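Local coordinates for protein putative uronate isomerase (Thermotoga maritima, PDB 4NAR) that may have lactate racemase activity, as its family is generally thought to, although it is named a putative uronate isomerase, at residues I381-D384 with E385-V389; E254-S257 with Q258-K262. All coordinates share one frame; numbering follows the deposited sequence.

Contact 1 of 2, residues I381-D384 with E385-V389; sequences IPED and ECRAV
The short helix 383-388, which bridges strands 373-379 and 392-393 in a beta-alpha-beta unit, begins just after P382, its N-cap residue, and carries on its outer side a salt-bridge network of E383, D384 and R387. P382 O accepts the amide of C386 at 2.9 Å, and the next two bonds of the ladder run from R387 N to E383 O and from A388 N to D384 O. On the exposed side the guanidinium of R387 meets two carboxylates of the preceding turn. D384 OD1 lies over one face of it, 3.3 Å from R387 NH1 and well out of the guanidinium plane, an attraction of charges with no N-H aimed at the oxygen. E383 OE2 approaches obliquely, 3.5 Å from R387 NH2, its carboxylate turned 66° from the guanidinium. The CG of R387 sits between its own backbone N and carbonyl carbon (chi1 81°), and a bend at chi3 then carries the group back toward the first turn, while E383 reaches it with an extended chain. Next to the cap, the E385 side chain runs alongside the proline ring, with E385 OE1 3.1 Å from P382 CD. The inner side is apolar: I381 CG2 packs 3.7 Å from C386 SG, while I311 lies against I381 and Y393 against C386. Backbone bonds therefore fix the helix, whereas the exposed charge network is loosely directed: with two carboxylates to one guanidinium, it probably carries a net negative charge if all three are ionised, and the long, poorly aligned pairs probably add only modest stability.

Contact 2 of 2, residues E254-S257 with Q258-K262; sequences ELSS and QLHVK
Backbone bonds between E254-S257 and Q258-K262 close the last turn of helix 241-259, where L255 O takes the amide of Q258 at 3.0 Å and, weakly, that of L259. S256 O is gripped twice: H260 N comes nearly straight on at 2.8 Å, while L259 N stands above the carbonyl plane, 3.1 Å away. Among side-chain bonds, S256 OG meets H260 ND1 at 3.0 Å, at the ring edge and near its plane; either may donate. The hydroxyl lies anti to the S256 backbone N (chi1 157°), which swings it toward the imidazole. H260 NE2 is bonded in turn to Y225 O, so the buried ring is tied at both nitrogens and its rotation fixed. A phenylalanine here would probably leave S256 OG and Y225 O without these partners. The apolar part is a leucine pair, L255 CG resting 3.8 Å from L259 CD2, with L259 CB also over one face of the H260 ring, offset toward its rim. L255 continues onto V224 of strand 217-227 and A235 of strand 231-240, so the helix end lies against the mixed sheet, while V261 leads into strand 261-264 and touches L419 of the parallel strand 419-422.

Overall arrangement
Both contacts are local, formed within one continuous run of chain, and together they illustrate how the start of one helix and the end of another are secured. Contact 1 covers a whole short helix from its N-cap, and most of its touching residues are exposed; its distinctive side-chain chemistry is ionic. Contact 2 ends a long helix and relies on a buried hydroxyl-imidazole hydrogen bond and leucine packing; its centre is about 17 Å from that of the chain, against about 25 Å for contact 1. They share no element: contact 1 belongs with the five-stranded parallel sheet, whereas contact 2 lies against the mixed sheet and leads into the small parallel pair 261-264 and 419-422. Their centres lie about 35 Å apart.

Contact 1 of 2, residues I381-D384 with E385-V389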
loop_
_atom_site.group_PDB
_atom_site.type_symbol
_atom_site.label_atom_id
_atom_site.label_comp_id
_atom_site.label_asym_id
_atom_site.label_seq_id
_atom_site.Cartn_x
_atom_site.Cartn_y
_atom_site.Cartn_z
ATOM N N ILE A 381 20.814 1.123 -9.004
ATOM C CA ILE A 381 20.608 0.231 -10.141
ATOM C C ILE A 381 21.384 0.814 -11.335
ATOM O O ILE A 381 21.216 2.004 -11.670
ATOM C CB ILE A 381 19.104 0.090 -10.460
ATOM C CG1 ILE A 381 18.387 -0.528 -9.251
ATOM C CG2 ILE A 381 18.883 -0.731 -11.744
ATOM C CD1 ILE A 381 16.894 -0.464 -9.305
ATOM N N PRO A 382 22.264 0.003 -11.958
ATOM C CA PRO A 382 23.105 0.569 -13.027
ATOM C C PRO A 382 22.298 1.039 -14.232
ATOM O O PRO A 382 21.191 0.527 -14.502
ATOM C CB PRO A 382 24.021 -0.598 -13.421
ATOM C CG PRO A 382 24.118 -1.417 -12.180
ATOM C CD PRO A 382 22.732 -1.332 -11.544
ATOM N N GLU A 383 22.862 2.011 -14.944
ATOM C CA GLU A 383 22.238 2.552 -16.146
ATOM C C GLU A 383 21.790 1.463 -17.134
ATOM O O GLU A 383 20.668 1.491 -17.636
ATOM C CB GLU A 383 23.173 3.547 -16.848
ATOM C CG GLU A 383 22.653 3.996 -18.213
ATOM C CD GLU A 383 23.468 5.140 -18.821
ATOM O OE1 GLU A 383 24.596 5.405 -18.327
ATOM O OE2 GLU A 383 22.971 5.775 -19.790
ATOM N N ASP A 384 22.670 0.508 -17.410
ATOM C CA ASP A 384 22.361 -0.523 -18.389
ATOM C C ASP A 384 21.214 -1.414 -17.918
ATOM O O ASP A 384 20.379 -1.823 -18.721
ATOM C CB ASP A 384 23.607 -1.340 -18.749
ATOM C CG ASP A 384 24.628 -0.524 -19.557
ATOM O OD1 ASP A 384 24.226 0.458 -20.227
ATOM O OD2 ASP A 384 25.834 -0.859 -19.517
ATOM N N GLU A 385 21.160 -1.681 -16.616
ATOM C CA GLU A 385 20.083 -2.487 -16.063
ATOM C C GLU A 385 18.755 -1.735 -16.062
ATOM O O GLU A 385 17.684 -2.342 -16.185
ATOM C CB GLU A 385 20.466 -3.026 -14.681
ATOM C CG GLU A 385 21.193 -4.386 -14.789
ATOM C CD GLU A 385 22.243 -4.629 -13.704
ATOM O OE1 GLU A 385 22.046 -4.138 -12.565
ATOM O OE2 GLU A 385 23.255 -5.326 -13.995
ATOM N N CYS A 386 18.831 -0.407 -15.969
ATOM C CA CYS A 386 17.652 0.450 -16.130
ATOM C C CYS A 386 17.077 0.434 -17.550
ATOM O O CYS A 386 15.858 0.290 -17.742
ATOM C CB CYS A 386 17.980 1.902 -15.746
ATOM S SG CYS A 386 18.178 2.197 -13.962
ATOM N N ARG A 387 17.931 0.622 -18.554
ATOM C CA ARG A 387 17.396 0.678 -19.907
ATOM C C ARG A 387 16.904 -0.707 -20.334
ATOM O O ARG A 387 15.916 -0.813 -21.067
ATOM C CB ARG A 387 18.358 1.335 -20.905
ATOM C CG ARG A 387 19.470 0.476 -21.453
ATOM C CD ARG A 387 19.962 1.067 -22.777
ATOM N NE ARG A 387 20.713 2.316 -22.593
ATOM C CZ ARG A 387 22.035 2.423 -22.740
ATOM N NH1 ARG A 387 22.755 1.363 -23.097
ATOM N NH2 ARG A 387 22.644 3.592 -22.551
ATOM N N ALA A 388 17.551 -1.749 -19.806
ATOM C CA ALA A 388 17.108 -3.136 -19.970
ATOM C C ALA A 388 15.625 -3.317 -19.629
ATOM O O ALA A 388 14.936 -4.119 -20.260
ATOM C CB ALA A 388 17.971 -4.080 -19.114
ATOM N N VAL A 389 15.134 -2.567 -18.638
ATOM C CA VAL A 389 13.732 -2.682 -18.212
ATOM C C VAL A 389 12.930 -1.502 -18.732
ATOM O O VAL A 389 11.812 -1.226 -18.255
ATOM C CB VAL A 389 13.593 -2.797 -16.663
ATOM C CG1 VAL A 389 14.352 -4.028 -16.165
ATOM C CG2 VAL A 389 14.088 -1.501 -15.933
#

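Contact 2 of 2, residues E254-S257 with Q258-K262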
loop_
_atom_site.group_PDB
_atom_site.type_symbol
_atom_site.label_atom_id
_atom_site.label_comp_id
_atom_site.label_asym_id
_atom_site.label_seq_id
_atom_site.Cartn_x
_atom_site.Cartn_y
_atom_site.Cartn_z
ATOM N N GLU A 254 -12.290 11.057 3.836
ATOM C CA GLU A 254 -12.732 12.447 3.834
ATOM C C GLU A 254 -11.660 13.374 4.412
ATOM O O GLU A 254 -11.429 14.458 3.883
ATOM C CB GLU A 254 -14.058 12.613 4.583
ATOM C CG GLU A 254 -14.632 14.021 4.482
ATOM C CD GLU A 254 -14.519 14.613 3.060
ATOM O OE1 GLU A 254 -15.141 14.051 2.121
ATOM O OE2 GLU A 254 -13.809 15.639 2.881
ATOM N N LEU A 255 -10.980 12.936 5.470
ATOM C CA LEU A 255 -9.911 13.744 6.048
ATOM C C LEU A 255 -8.678 13.734 5.148
ATOM O O LEU A 255 -8.131 14.804 4.817
ATOM C CB LEU A 255 -9.548 13.290 7.467
ATOM C CG LEU A 255 -8.484 14.203 8.105
ATOM C CD1 LEU A 255 -8.939 15.673 8.102
ATOM C CD2 LEU A 255 -8.089 13.756 9.514
ATOM N N SER A 256 -8.257 12.529 4.747
ATOM C CA SER A 256 -7.136 12.358 3.815
ATOM C C SER A 256 -7.300 13.162 2.516
ATOM O O SER A 256 -6.339 13.762 2.025
ATOM C CB SER A 256 -6.912 10.875 3.489
ATOM O OG SER A 256 -6.225 10.714 2.248
ATOM N N SER A 257 -8.510 13.199 1.971
ATOM C CA SER A 257 -8.734 13.942 0.732
ATOM C C SER A 257 -8.532 15.467 0.892
ATOM O O SER A 257 -8.343 16.178 -0.092
ATOM C CB SER A 257 -10.109 13.617 0.128
ATOM O OG SER A 257 -11.163 14.091 0.957
ATOM N N GLN A 258 -8.551 15.957 2.128
ATOM C CA GLN A 258 -8.376 17.383 2.388
ATOM C C GLN A 258 -6.930 17.676 2.751
ATOM O O GLN A 258 -6.470 18.805 2.638
ATOM C CB GLN A 258 -9.248 17.828 3.561
ATOM C CG GLN A 258 -10.754 17.895 3.302
ATOM C CD GLN A 258 -11.523 18.267 4.571
ATOM O OE1 GLN A 258 -11.890 17.395 5.375
ATOM N NE2 GLN A 258 -11.752 19.571 4.768
ATOM N N LEU A 259 -6.221 16.652 3.206
ATOM C CA LEU A 259 -4.883 16.830 3.751
ATOM C C LEU A 259 -3.783 16.346 2.796
ATOM O O LEU A 259 -2.652 16.857 2.818
ATOM C CB LEU A 259 -4.788 16.061 5.065
ATOM C CG LEU A 259 -4.904 16.784 6.412
ATOM C CD1 LEU A 259 -6.030 17.803 6.426
ATOM C CD2 LEU A 259 -5.088 15.760 7.511
ATOM N N HIS A 260 -4.100 15.359 1.961
ATOM C CA HIS A 260 -3.050 14.680 1.195
ATOM C C HIS A 260 -2.963 15.043 -0.295
ATOM O O HIS A 260 -2.224 14.414 -1.057
ATOM C CB HIS A 260 -3.156 13.166 1.385
ATOM C CG HIS A 260 -2.959 12.720 2.800
ATOM N ND1 HIS A 260 -3.610 11.628 3.337
ATOM C CD2 HIS A 260 -2.167 13.204 3.789
ATOM C CE1 HIS A 260 -3.229 11.457 4.589
ATOM N NE2 HIS A 260 -2.351 12.403 4.887
ATOM N N VAL A 261 -3.701 16.067 -0.711
ATOM C CA VAL A 261 -3.587 16.540 -2.086
ATOM C C VAL A 261 -2.868 17.899 -2.185
ATOM O O VAL A 261 -3.312 18.891 -1.603
ATOM C CB VAL A 261 -4.960 16.581 -2.801
ATOM C CG1 VAL A 261 -4.809 17.102 -4.243
ATOM C CG2 VAL A 261 -5.593 15.201 -2.806
ATOM N N LYS A 262 -1.743 17.915 -2.907
ATOM C CA LYS A 262 -1.025 19.141 -3.244
ATOM C C LYS A 262 -1.505 19.692 -4.583
ATOM O O LYS A 262 -1.668 18.950 -5.561
ATOM C CB LYS A 262 0.486 18.884 -3.333
ATOM C CG LYS A 262 1.162 18.468 -2.016
ATOM C CD LYS A 262 1.017 19.540 -0.942
ATOM C CE LYS A 262 1.986 19.295 0.215
ATOM N NZ LYS A 262 1.718 20.244 1.348
HETATM O O HOH W 1 -6.391 18.846 -0.077
#